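Local coordinates for protein inulin fructotransferase (Bacillus sp. snu-7, PDB 2INV) that probably breaks down inulin by intramolecular fructosyl transfer, releasing terminal difructose units as a cyclic dianhydride, at residues L195-N200 with N207-T212; V232-E237 with L242-N247; S255-T260 with C265-N270; L280-L283 with E288-I291; N294-T299 with G318-A323. One frame throughout, in Å; residues are numbered along the deposited sequence.

How the contacts relate
Running from the N terminus, the five contacts come in series, and none encloses or crosses another. Contact 1 closes a connection of six residues that includes strand 201-203, contacts 2, 3 and 4 close connections of four, and contact 5 spans an 18-residue excursion. Contacts 1 to 4 join the same two faces of a right-handed parallel beta-helix: one with strands 196-198, 243-245, 266-268 and the start of 285-299, the other with 207-211, 232-240, 258-260 and 280-283. Contact 5 brings the end of 285-299, on a third face, against 320-323, the neighbour of 280-283. Centres of successive contacts lie 5 to 10 Å apart, and backbone hydrogen bonds between coils bind 1 to 2, 2 to 3, 3 to 4 and 4 to 5.

Contact 1 of 5, residues L195-N200 with N207-T212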
# COMPACT_ATOMS: atom_id res chain seq x y z
N LEU A 195 -7.80 -2.35 -12.62
CA LEU A 195 -6.37 -2.44 -12.86
C LEU A 195 -5.59 -2.10 -11.62
O LEU A 195 -6.01 -1.30 -10.78
CB LEU A 195 -5.93 -1.47 -13.96
CG LEU A 195 -4.41 -1.23 -14.04
CD1 LEU A 195 -3.72 -2.47 -14.59
CD2 LEU A 195 -4.12 -0.03 -14.92
N ARG A 196 -4.43 -2.72 -11.50
CA ARG A 196 -3.58 -2.44 -10.37
C ARG A 196 -2.16 -2.21 -10.80
O ARG A 196 -1.53 -3.06 -11.44
CB ARG A 196 -3.63 -3.55 -9.36
CG ARG A 196 -4.50 -3.20 -8.18
CD ARG A 196 -4.56 -4.38 -7.29
NE ARG A 196 -5.09 -5.52 -8.02
CZ ARG A 196 -4.88 -6.78 -7.66
NH1 ARG A 196 -4.14 -7.05 -6.59
NH2 ARG A 196 -5.41 -7.76 -8.37
N VAL A 197 -1.68 -1.03 -10.44
CA VAL A 197 -0.35 -0.59 -10.73
C VAL A 197 0.17 -0.21 -9.35
O VAL A 197 -0.15 0.85 -8.83
CB VAL A 197 -0.42 0.64 -11.66
CG1 VAL A 197 0.96 1.21 -11.90
CG2 VAL A 197 -1.08 0.25 -12.98
N ASN A 198 0.95 -1.10 -8.74
CA ASN A 198 1.47 -0.87 -7.39
C ASN A 198 2.87 -1.45 -7.17
O ASN A 198 3.24 -2.45 -7.78
CB ASN A 198 0.52 -1.51 -6.37
CG ASN A 198 0.60 -3.02 -6.38
OD1 ASN A 198 0.26 -3.66 -7.38
ND2 ASN A 198 1.07 -3.60 -5.27
N ASP A 199 3.62 -0.80 -6.28
CA ASP A 199 4.97 -1.24 -5.92
C ASP A 199 5.94 -1.27 -7.12
O ASP A 199 6.71 -2.21 -7.27
CB ASP A 199 4.89 -2.64 -5.30
CG ASP A 199 6.02 -2.91 -4.32
OD1 ASP A 199 6.64 -1.94 -3.84
OD2 ASP A 199 6.28 -4.09 -4.03
N ASN A 200 5.91 -0.23 -7.96
CA ASN A 200 6.81 -0.16 -9.11
C ASN A 200 7.75 1.03 -9.07
O ASN A 200 7.53 1.99 -8.33
CB ASN A 200 6.03 -0.10 -10.44
CG ASN A 200 4.98 -1.17 -10.56
OD1 ASN A 200 5.39 -2.35 -11.01
ND2 ASN A 200 3.80 -0.93 -10.27
N ASN A 207 7.35 9.43 -20.22
CA ASN A 207 6.04 9.31 -19.61
C ASN A 207 6.08 8.05 -18.75
O ASN A 207 6.70 7.06 -19.13
CB ASN A 207 4.95 9.15 -20.67
CG ASN A 207 4.92 10.29 -21.65
OD1 ASN A 207 5.79 10.41 -22.51
ND2 ASN A 207 3.92 11.15 -21.53
N CYS A 208 5.42 8.08 -17.59
CA CYS A 208 5.43 6.92 -16.71
C CYS A 208 4.17 6.05 -16.81
O CYS A 208 4.25 4.91 -17.29
CB CYS A 208 5.66 7.39 -15.26
SG CYS A 208 7.28 8.18 -15.05
N VAL A 209 3.02 6.55 -16.36
CA VAL A 209 1.79 5.76 -16.44
C VAL A 209 0.67 6.53 -17.14
O VAL A 209 0.26 7.60 -16.69
CB VAL A 209 1.30 5.30 -15.05
CG1 VAL A 209 -0.01 4.55 -15.20
CG2 VAL A 209 2.35 4.41 -14.40
N GLU A 210 0.18 5.96 -18.23
CA GLU A 210 -0.88 6.57 -19.03
C GLU A 210 -2.15 5.71 -19.11
O GLU A 210 -2.20 4.72 -19.84
CB GLU A 210 -0.36 6.85 -20.44
CG GLU A 210 0.74 7.90 -20.49
CD GLU A 210 1.37 8.01 -21.87
OE1 GLU A 210 2.45 7.41 -22.07
OE2 GLU A 210 0.78 8.68 -22.75
N LEU A 211 -3.18 6.12 -18.37
CA LEU A 211 -4.46 5.41 -18.36
C LEU A 211 -5.40 6.18 -19.28
O LEU A 211 -6.13 7.08 -18.85
CB LEU A 211 -5.01 5.36 -16.95
CG LEU A 211 -3.93 4.93 -15.96
CD1 LEU A 211 -4.46 4.99 -14.54
CD2 LEU A 211 -3.44 3.54 -16.31
N THR A 212 -5.36 5.81 -20.55
CA THR A 212 -6.14 6.46 -21.59
C THR A 212 -7.50 5.83 -21.88
O THR A 212 -7.86 4.81 -21.30
CB THR A 212 -5.32 6.50 -22.88
OG1 THR A 212 -4.98 5.16 -23.26
CG2 THR A 212 -4.03 7.29 -22.65
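Leu195 and Leu211 touch through one methyl each, CD2 to CD2 at 3.9 Å, with the two side chains crossing obliquely in the interior of the beta-helix. Their torsions differ: in Leu195 CG stands opposite the backbone N (chi1 165°), whereas in Leu211 it stands opposite the carbonyl carbon (chi1 -47°), and each choice brings CD2 round to its partner. Two residues further on, and two back on the other strand, Val197 faces Val209 more loosely, CG1 of Val197 lying 4.3 Å from CG2 of Val209. Val197 CA and Val209 CA are 8.8 Å apart, so the segments are joined by methyl groups alone and their backbones stay well separated. All four side chains are buried.

The outer surface of 195-200 serves the trimer instead. Arg196 forms a salt bridge with Asp199 of the second subunit, and Asp199 of this subunit forms the equivalent bridge with Arg196 of the third subunit. At the following turn, Asn200 ND2 bonds to Asn223 OD1 in the next coil, part of the row of inward asparagines familiar from parallel beta-helices. Strand 196-198 lies between strands 174-181 and 219-221, while strand 207-211 is flanked by 185-193 and 232-240; Leu195 also rests on Val189 and Val209 on Leu234, which continues the apolar interior into the coils before and after.

Contact 2 of 5, residues V232-E237 with L242-N247; sequences VTLLAE and LLVTGN. With 2PO (phosphonate), chain H.
This contact is part of the apolar interior of the right-handed parallel beta-helix, joining two faces of a coil, and its second strand also borders an anion site shared by the trimer. Leu234 and Val244 approach tip to tip: the CD2 methyl of Leu234 lies 3.6 Å from Val244 CG1 and 3.7 Å from Val244 CG2, and so sits across the fork of the valine. With CG opposite the backbone N (chi1 173°), Leu234 points its CD2 methyl at the valine, and the two side chains together fill the 9.3 Å between Leu234 CA and Val244 CA. The second pair is unequal. Ala236 offers nothing beyond CB, and Leu242 covers the distance by setting its CD2 3.5 Å from that atom. Phe259 of the next coil packs on both Ala236 and Leu242.

On the opposite surface of strand 243-245 the side chain of Thr245 turns to the subunit interface, where a phosphonate is hydrogen-bonded by Thr245 of all three subunits. Gly246, with a positive phi of 55°, follows directly and brings only backbone up to the anion. In this subunit, the Thr245 hydroxyl OG1 donates to phosphonate O2P over 2.6 Å.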
# COMPACT_ATOMS: atom_id res chain seq x y z
N VAL A 232 4.01 12.98 -19.06
CA VAL A 232 3.19 12.95 -17.87
C VAL A 232 3.75 11.90 -16.93
O VAL A 232 4.41 10.95 -17.37
CB VAL A 232 1.75 12.61 -18.22
CG1 VAL A 232 1.17 13.70 -19.11
CG2 VAL A 232 1.69 11.26 -18.94
N THR A 233 3.48 12.07 -15.64
CA THR A 233 3.94 11.10 -14.68
C THR A 233 2.76 10.14 -14.60
O THR A 233 2.84 9.01 -15.10
CB THR A 233 4.24 11.79 -13.35
OG1 THR A 233 5.15 12.87 -13.58
CG2 THR A 233 4.87 10.82 -12.37
N LEU A 234 1.65 10.57 -14.01
CA LEU A 234 0.46 9.73 -13.95
C LEU A 234 -0.63 10.49 -14.69
O LEU A 234 -0.95 11.64 -14.37
CB LEU A 234 0.02 9.48 -12.51
CG LEU A 234 -1.32 8.74 -12.41
CD1 LEU A 234 -1.22 7.36 -13.04
CD2 LEU A 234 -1.72 8.63 -10.95
N LEU A 235 -1.19 9.85 -15.71
CA LEU A 235 -2.23 10.44 -16.53
C LEU A 235 -3.47 9.55 -16.54
O LEU A 235 -3.36 8.33 -16.68
CB LEU A 235 -1.70 10.64 -17.95
CG LEU A 235 -2.68 10.91 -19.09
CD1 LEU A 235 -3.46 12.19 -18.85
CD2 LEU A 235 -1.89 11.00 -20.39
N ALA A 236 -4.64 10.16 -16.37
CA ALA A 236 -5.88 9.39 -16.36
C ALA A 236 -6.94 10.05 -17.24
O ALA A 236 -7.23 11.23 -17.09
CB ALA A 236 -6.38 9.25 -14.95
N GLU A 237 -7.52 9.27 -18.15
CA GLU A 237 -8.54 9.79 -19.05
C GLU A 237 -9.91 9.19 -18.84
O GLU A 237 -10.12 7.99 -19.01
CB GLU A 237 -8.11 9.58 -20.51
CG GLU A 237 -6.77 10.22 -20.85
CD GLU A 237 -6.43 10.09 -22.32
OE1 GLU A 237 -7.03 9.22 -23.00
OE2 GLU A 237 -5.53 10.82 -22.79
N LEU A 242 -10.95 6.00 -9.62
CA LEU A 242 -9.50 5.87 -9.54
C LEU A 242 -9.00 6.25 -8.16
O LEU A 242 -9.38 7.29 -7.61
CB LEU A 242 -8.83 6.76 -10.59
CG LEU A 242 -7.30 6.73 -10.70
CD1 LEU A 242 -6.81 5.31 -10.96
CD2 LEU A 242 -6.84 7.65 -11.82
N LEU A 243 -8.17 5.39 -7.59
CA LEU A 243 -7.59 5.62 -6.27
C LEU A 243 -6.09 5.76 -6.51
O LEU A 243 -5.46 4.86 -7.06
CB LEU A 243 -7.84 4.43 -5.35
CG LEU A 243 -8.31 4.68 -3.92
CD1 LEU A 243 -8.03 3.43 -3.10
CD2 LEU A 243 -7.61 5.87 -3.32
N VAL A 244 -5.54 6.89 -6.10
CA VAL A 244 -4.12 7.11 -6.26
C VAL A 244 -3.69 7.44 -4.84
O VAL A 244 -4.09 8.46 -4.27
CB VAL A 244 -3.87 8.25 -7.25
CG1 VAL A 244 -2.38 8.47 -7.43
CG2 VAL A 244 -4.49 7.88 -8.59
N THR A 245 -2.87 6.56 -4.28
CA THR A 245 -2.46 6.69 -2.89
C THR A 245 -1.07 6.12 -2.59
O THR A 245 -0.62 5.17 -3.23
CB THR A 245 -3.49 5.95 -2.03
OG1 THR A 245 -3.35 4.38 -1.97
CG2 THR A 245 -4.91 6.33 -2.18
N GLY A 246 -0.41 6.71 -1.60
CA GLY A 246 0.91 6.26 -1.18
C GLY A 246 1.98 6.19 -2.26
O GLY A 246 2.86 5.34 -2.21
N ASN A 247 1.91 7.09 -3.23
CA ASN A 247 2.91 7.12 -4.28
C ASN A 247 3.89 8.24 -3.98
O ASN A 247 3.52 9.26 -3.39
CB ASN A 247 2.25 7.38 -5.64
CG ASN A 247 1.32 6.27 -6.06
OD1 ASN A 247 1.76 5.20 -6.50
ND2 ASN A 247 0.02 6.51 -5.90
P 2PO H . -1.75 3.47 1.52
O1P 2PO H . -2.73 2.33 2.01
O2P 2PO H . -1.77 3.44 -0.07
O3P 2PO H . -0.40 3.51 2.15

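Contact 3 of 5, residues S255-T260 with C265-N270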
# COMPACT_ATOMS: atom_id res chain seq x y z
N SER A 255 3.74 17.40 -15.54
CA SER A 255 2.78 17.32 -14.45
C SER A 255 3.12 16.04 -13.70
O SER A 255 3.86 15.20 -14.21
CB SER A 255 1.35 17.25 -15.00
OG SER A 255 1.17 16.09 -15.80
N LEU A 256 2.60 15.90 -12.48
CA LEU A 256 2.86 14.70 -11.70
C LEU A 256 1.60 13.85 -11.68
O LEU A 256 1.66 12.63 -11.73
CB LEU A 256 3.29 15.06 -10.27
CG LEU A 256 4.63 15.79 -10.13
CD1 LEU A 256 4.92 16.00 -8.66
CD2 LEU A 256 5.75 14.99 -10.79
N ILE A 257 0.46 14.52 -11.61
CA ILE A 257 -0.82 13.84 -11.63
C ILE A 257 -1.72 14.65 -12.52
O ILE A 257 -1.98 15.83 -12.27
CB ILE A 257 -1.43 13.70 -10.24
CG1 ILE A 257 -0.58 12.74 -9.41
CG2 ILE A 257 -2.87 13.19 -10.34
CD1 ILE A 257 -1.01 12.62 -7.97
N GLU A 258 -2.21 14.01 -13.58
CA GLU A 258 -3.02 14.71 -14.55
C GLU A 258 -4.24 13.92 -14.98
O GLU A 258 -4.14 12.90 -15.66
CB GLU A 258 -2.15 15.04 -15.76
CG GLU A 258 -2.72 16.04 -16.70
CD GLU A 258 -1.79 16.29 -17.86
OE1 GLU A 258 -0.58 16.48 -17.59
OE2 GLU A 258 -2.24 16.31 -19.03
N PHE A 259 -5.40 14.43 -14.57
CA PHE A 259 -6.68 13.81 -14.89
C PHE A 259 -7.42 14.64 -15.93
O PHE A 259 -7.50 15.86 -15.80
CB PHE A 259 -7.61 13.80 -13.67
CG PHE A 259 -7.19 12.88 -12.55
CD1 PHE A 259 -6.15 11.97 -12.70
CD2 PHE A 259 -7.91 12.89 -11.35
CE1 PHE A 259 -5.83 11.08 -11.67
CE2 PHE A 259 -7.59 12.01 -10.33
CZ PHE A 259 -6.55 11.11 -10.49
N THR A 260 -7.94 14.02 -16.98
CA THR A 260 -8.77 14.80 -17.88
C THR A 260 -10.13 14.14 -17.88
O THR A 260 -10.27 12.97 -18.22
CB THR A 260 -8.23 14.93 -19.34
OG1 THR A 260 -9.26 15.51 -20.15
CG2 THR A 260 -7.83 13.59 -19.90
N CYS A 265 -12.81 10.44 -8.43
CA CYS A 265 -11.56 9.72 -8.18
C CYS A 265 -10.98 10.27 -6.90
O CYS A 265 -11.51 11.24 -6.34
CB CYS A 265 -10.58 9.91 -9.34
SG CYS A 265 -11.18 9.28 -10.92
N SER A 266 -9.89 9.66 -6.43
CA SER A 266 -9.28 10.13 -5.19
C SER A 266 -7.77 10.09 -5.22
O SER A 266 -7.16 9.06 -5.56
CB SER A 266 -9.79 9.30 -4.01
OG SER A 266 -9.12 9.65 -2.82
N VAL A 267 -7.16 11.22 -4.86
CA VAL A 267 -5.71 11.33 -4.82
C VAL A 267 -5.38 11.72 -3.38
O VAL A 267 -5.46 12.89 -3.00
CB VAL A 267 -5.22 12.39 -5.81
CG1 VAL A 267 -3.71 12.55 -5.72
CG2 VAL A 267 -5.61 11.98 -7.23
N THR A 268 -5.00 10.71 -2.60
CA THR A 268 -4.72 10.87 -1.19
C THR A 268 -3.45 10.20 -0.67
O THR A 268 -3.04 9.16 -1.19
CB THR A 268 -5.89 10.29 -0.38
OG1 THR A 268 -7.13 10.77 -0.92
CG2 THR A 268 -5.77 10.67 1.09
N SER A 269 -2.85 10.79 0.35
CA SER A 269 -1.66 10.23 0.99
C SER A 269 -0.50 10.02 0.02
O SER A 269 0.09 8.94 -0.04
CB SER A 269 -2.02 8.89 1.64
OG SER A 269 -3.10 9.05 2.54
N ASN A 270 -0.17 11.06 -0.74
CA ASN A 270 0.93 10.97 -1.70
C ASN A 270 1.98 12.04 -1.45
O ASN A 270 1.72 13.04 -0.79
CB ASN A 270 0.40 11.14 -3.14
CG ASN A 270 -0.53 10.03 -3.55
OD1 ASN A 270 -0.11 8.90 -3.81
ND2 ASN A 270 -1.82 10.34 -3.61
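Apolar packing carries most of this contact, and Val267 is central to it, using its two methyls on different partners. CG1 of Val267 meets Ile257 CD1 tip to tip at 3.5 Å, reached by an isoleucine whose outer chain is extended (chi2 175°). The other methyl, CG2, lies 3.5 Å from Phe259 CZ, as the valine and the ring slide past each other in opposite directions. Cys265 adds its CB, 3.8 Å from Phe259 CE2; Cys265 CB and Val267 CG2 both approach the ring obliquely.

A sulfur-aromatic contact accompanies this packing. Cys265 SG is 5.1 Å from the centroid of the Phe259 ring and 32° off its normal, which makes it a slanted approach at some distance.

Two side-chain hydrogen bonds brace the segments internally. Ser255 OG donates to Glu258 OE1 at a short 2.5 Å, and OE1 accepts with its anti lone pair, the one turned away from OE2, while OE2 forms a salt bridge with Arg254; the carboxylate is thus fixed from both oxygens. On the other segment Thr268 OG1 donates to Ser266 OG at 3.0 Å. Next to it, Ser269 hydroxyls of the three subunits bond to one another at the trimer interface.

Strand 258-260 is paired with 232-240 and 280-283, and strand 266-268 with 243-245 and 285-299; Phe259 touches Ala236 and Leu282, and Val267 continues onto Ile291.

Contact 4 of 5, residues L280-L283 with E288-I291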
# COMPACT_ATOMS: atom_id res chain seq x y z
N LEU A 280 -0.24 19.02 -10.23
CA LEU A 280 -1.48 18.28 -10.04
C LEU A 280 -2.53 18.98 -10.90
O LEU A 280 -2.94 20.10 -10.60
CB LEU A 280 -1.90 18.35 -8.56
CG LEU A 280 -2.78 16.97 -8.25
CD1 LEU A 280 -2.68 16.74 -6.76
CD2 LEU A 280 -4.14 17.22 -8.80
N ARG A 281 -2.98 18.32 -11.97
CA ARG A 281 -3.96 18.94 -12.86
C ARG A 281 -5.30 18.23 -13.03
O ARG A 281 -5.36 17.03 -13.30
CB ARG A 281 -3.34 19.14 -14.24
CG ARG A 281 -2.06 19.95 -14.25
CD ARG A 281 -1.60 20.22 -15.67
NE ARG A 281 -0.16 20.40 -15.77
CZ ARG A 281 0.49 20.66 -16.90
NH1 ARG A 281 -0.19 20.78 -18.04
NH2 ARG A 281 1.81 20.80 -16.90
N LEU A 282 -6.37 18.99 -12.88
CA LEU A 282 -7.73 18.49 -13.06
C LEU A 282 -8.29 19.32 -14.21
O LEU A 282 -8.74 20.46 -14.05
CB LEU A 282 -8.57 18.66 -11.79
CG LEU A 282 -8.93 17.31 -11.16
CD1 LEU A 282 -7.66 16.54 -10.81
CD2 LEU A 282 -9.78 17.52 -9.92
N LEU A 283 -8.22 18.72 -15.39
CA LEU A 283 -8.62 19.35 -16.64
C LEU A 283 -9.88 18.82 -17.31
O LEU A 283 -10.37 17.74 -17.01
CB LEU A 283 -7.48 19.21 -17.64
CG LEU A 283 -6.09 19.48 -17.06
CD1 LEU A 283 -5.01 19.05 -18.04
CD2 LEU A 283 -5.99 20.95 -16.73
N GLU A 288 -16.36 15.98 -8.83
CA GLU A 288 -16.40 15.26 -7.56
C GLU A 288 -15.19 14.43 -7.13
O GLU A 288 -15.33 13.30 -6.66
CB GLU A 288 -17.67 14.39 -7.57
CG GLU A 288 -18.92 15.22 -7.81
CD GLU A 288 -20.03 14.48 -8.54
OE1 GLU A 288 -20.19 13.27 -8.33
OE2 GLU A 288 -20.75 15.13 -9.34
N ASN A 289 -14.00 14.99 -7.26
CA ASN A 289 -12.78 14.28 -6.89
C ASN A 289 -12.21 14.77 -5.56
O ASN A 289 -12.36 15.94 -5.19
CB ASN A 289 -11.73 14.43 -7.99
CG ASN A 289 -12.25 13.96 -9.33
OD1 ASN A 289 -12.34 12.76 -9.59
ND2 ASN A 289 -12.61 14.91 -10.19
N LEU A 290 -11.57 13.84 -4.86
CA LEU A 290 -10.97 14.11 -3.57
C LEU A 290 -9.45 14.16 -3.66
O LEU A 290 -8.80 13.17 -4.03
CB LEU A 290 -11.41 13.04 -2.58
CG LEU A 290 -10.86 13.07 -1.15
CD1 LEU A 290 -11.31 14.33 -0.43
CD2 LEU A 290 -11.33 11.83 -0.41
N ILE A 291 -8.89 15.33 -3.34
CA ILE A 291 -7.45 15.54 -3.36
C ILE A 291 -7.15 15.95 -1.93
O ILE A 291 -7.33 17.11 -1.56
CB ILE A 291 -7.07 16.68 -4.30
CG1 ILE A 291 -7.82 16.51 -5.62
CG2 ILE A 291 -5.56 16.68 -4.53
CD1 ILE A 291 -7.40 15.32 -6.42
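Leu280 and Ile291 form the tight end of this contact, with Leu280 CD1 only 3.6 Å from Ile291 CG2 as the two side chains pass in opposite directions. Ile291 holds CG1 opposite its carbonyl carbon (chi1 -46°), which places the CG2 methyl opposite the backbone N and against the leucine.

The other end is looser and chemically mixed. Leu282 lays CD2 3.9 Å from Asn289 ND2 and 4.1 Å from Asn289 CB, the two side chains crossing at a slant. The amide, though buried beside a methyl, has polar partners: OD1 accepts from the backbone N of Cys265 in the preceding coil, and ND2 makes a weak bond to Cys262 O. Beyond this end, Leu283 and Glu288 are partly exposed, and Glu288 forms a salt bridge with Arg264. Arg281 turns away from the interior yet stays buried, packing on Tyr317 and Leu313, with NH2 bonded to Arg254 O and NE to Gly278 O.

Strand 280-283 lies between 258-260 and 320-323 on one face of the beta-helix, while 290-291, the early part of strand 285-299, pairs with 266-268 on another. Leu282 therefore also packs on Phe259 on one side and on Ile322 on the other.

Contact 5 of 5, residues N294-T299 with G318-A323; sequences NHIRRT and GVVHIA
Aliphatic contacts between Ile296 and the valine pair Val319-Val320 make the centre of this interface. Ile296 CD1 lies 4.0 Å from Val320 CG2, the two side chains crossing at about a right angle, and its other branch, CG2, lies 4.2 Å from Val319 CG2. Because CG1 and CG2 leave CB in different directions, one isoleucine serves two consecutive residues. Val319 also reaches the base of Arg298, its CG1 being 4.2 Å from Arg298 CB. These are ordinary van der Waals contacts, and Phe334 of the next coil packs on both valines.

Polar interactions hold the far end of Arg298. Its chain bends at chi2 (62°) and again at chi3, bringing NE back to donate to Thr299 O at 2.9 Å with an N-H...O angle of 154°. The donor sits above the carbonyl plane, 39° out of it. NH1 forms a salt bridge with Asp315, so the guanidinium is tied both to the neighbouring residue, Thr299, and to the excursion that precedes Gly318. Asn294, by contrast, links coils: ND2 bonds to Val267 O, and OD1 to Asn270 N.

Inward aliphatic residues joining two faces, with asparagines bonded from coil to coil at the turns, are characteristic of the right-handed parallel beta-helix. Here the chain between the segments loops out of that core and carries Tyr303, which lines a bound-sugar pocket.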
# COMPACT_ATOMS: atom_id res chain seq x y z
N ASN A 294 -2.08 15.20 0.93
CA ASN A 294 -0.92 15.07 0.05
C ASN A 294 0.11 16.15 0.37
O ASN A 294 -0.24 17.26 0.78
CB ASN A 294 -1.32 15.25 -1.42
CG ASN A 294 -2.30 14.19 -1.89
OD1 ASN A 294 -1.94 13.02 -2.06
ND2 ASN A 294 -3.54 14.60 -2.10
N HIS A 295 1.39 15.82 0.19
CA HIS A 295 2.43 16.81 0.41
C HIS A 295 2.83 17.29 -0.97
O HIS A 295 3.33 16.52 -1.79
CB HIS A 295 3.65 16.24 1.12
CG HIS A 295 4.58 17.28 1.63
ND1 HIS A 295 5.39 18.04 0.81
CD2 HIS A 295 4.90 17.64 2.90
CE1 HIS A 295 6.16 18.82 1.55
NE2 HIS A 295 5.89 18.59 2.82
N ILE A 296 2.61 18.57 -1.22
CA ILE A 296 2.89 19.16 -2.52
C ILE A 296 4.02 20.18 -2.43
O ILE A 296 3.84 21.28 -1.92
CB ILE A 296 1.60 19.79 -3.06
CG1 ILE A 296 0.47 18.76 -2.92
CG2 ILE A 296 1.77 20.22 -4.50
CD1 ILE A 296 -0.91 19.32 -3.07
N ARG A 297 5.18 19.79 -2.94
CA ARG A 297 6.36 20.64 -2.92
C ARG A 297 6.82 21.06 -4.30
O ARG A 297 7.19 20.25 -5.14
CB ARG A 297 7.49 19.93 -2.17
CG ARG A 297 8.89 20.18 -2.72
CD ARG A 297 9.28 21.63 -2.62
NE ARG A 297 10.58 21.81 -1.97
CZ ARG A 297 10.91 22.87 -1.25
NH1 ARG A 297 10.04 23.86 -1.08
NH2 ARG A 297 12.11 22.94 -0.68
N ARG A 298 6.80 22.37 -4.50
CA ARG A 298 7.22 22.97 -5.75
C ARG A 298 8.54 23.69 -5.48
O ARG A 298 8.67 24.38 -4.47
CB ARG A 298 6.17 23.97 -6.23
CG ARG A 298 6.63 24.91 -7.33
CD ARG A 298 7.01 24.14 -8.58
NE ARG A 298 8.14 24.76 -9.26
CZ ARG A 298 8.09 25.93 -9.89
NH1 ARG A 298 6.96 26.63 -9.94
NH2 ARG A 298 9.19 26.41 -10.46
N THR A 299 9.51 23.50 -6.37
CA THR A 299 10.79 24.16 -6.19
C THR A 299 11.46 24.24 -7.56
O THR A 299 10.86 23.89 -8.58
CB THR A 299 11.70 23.42 -5.18
OG1 THR A 299 12.80 24.27 -4.81
CG2 THR A 299 12.24 22.13 -5.78
N GLY A 318 -0.75 27.74 -11.37
CA GLY A 318 -0.97 27.13 -10.07
C GLY A 318 -0.30 25.78 -9.95
O GLY A 318 -0.19 25.04 -10.93
N VAL A 319 0.18 25.45 -8.75
CA VAL A 319 0.83 24.16 -8.53
C VAL A 319 -0.27 23.11 -8.66
O VAL A 319 -0.03 21.99 -9.11
CB VAL A 319 1.45 24.06 -7.12
CG1 VAL A 319 2.26 25.31 -6.82
CG2 VAL A 319 0.35 23.90 -6.08
N VAL A 320 -1.47 23.50 -8.24
CA VAL A 320 -2.63 22.64 -8.33
C VAL A 320 -3.66 23.40 -9.15
O VAL A 320 -4.12 24.48 -8.76
CB VAL A 320 -3.20 22.31 -6.94
CG1 VAL A 320 -4.54 21.61 -7.08
CG2 VAL A 320 -2.22 21.41 -6.19
N HIS A 321 -4.02 22.79 -10.28
CA HIS A 321 -4.94 23.39 -11.22
C HIS A 321 -6.25 22.59 -11.30
O HIS A 321 -6.24 21.41 -11.66
CB HIS A 321 -4.24 23.45 -12.57
CG HIS A 321 -4.96 24.23 -13.61
ND1 HIS A 321 -6.05 23.74 -14.29
CD2 HIS A 321 -4.73 25.47 -14.11
CE1 HIS A 321 -6.46 24.64 -15.17
NE2 HIS A 321 -5.68 25.70 -15.08
N ILE A 322 -7.36 23.25 -10.98
CA ILE A 322 -8.66 22.58 -11.00
C ILE A 322 -9.68 23.22 -11.94
O ILE A 322 -9.98 24.43 -11.85
CB ILE A 322 -9.29 22.57 -9.60
CG1 ILE A 322 -8.27 22.05 -8.57
CG2 ILE A 322 -10.53 21.68 -9.59
CD1 ILE A 322 -7.89 20.61 -8.74
N ALA A 323 -10.21 22.40 -12.84
CA ALA A 323 -11.21 22.82 -13.80
C ALA A 323 -12.25 21.71 -13.74
O ALA A 323 -12.07 20.65 -14.33
CB ALA A 323 -10.63 22.92 -15.20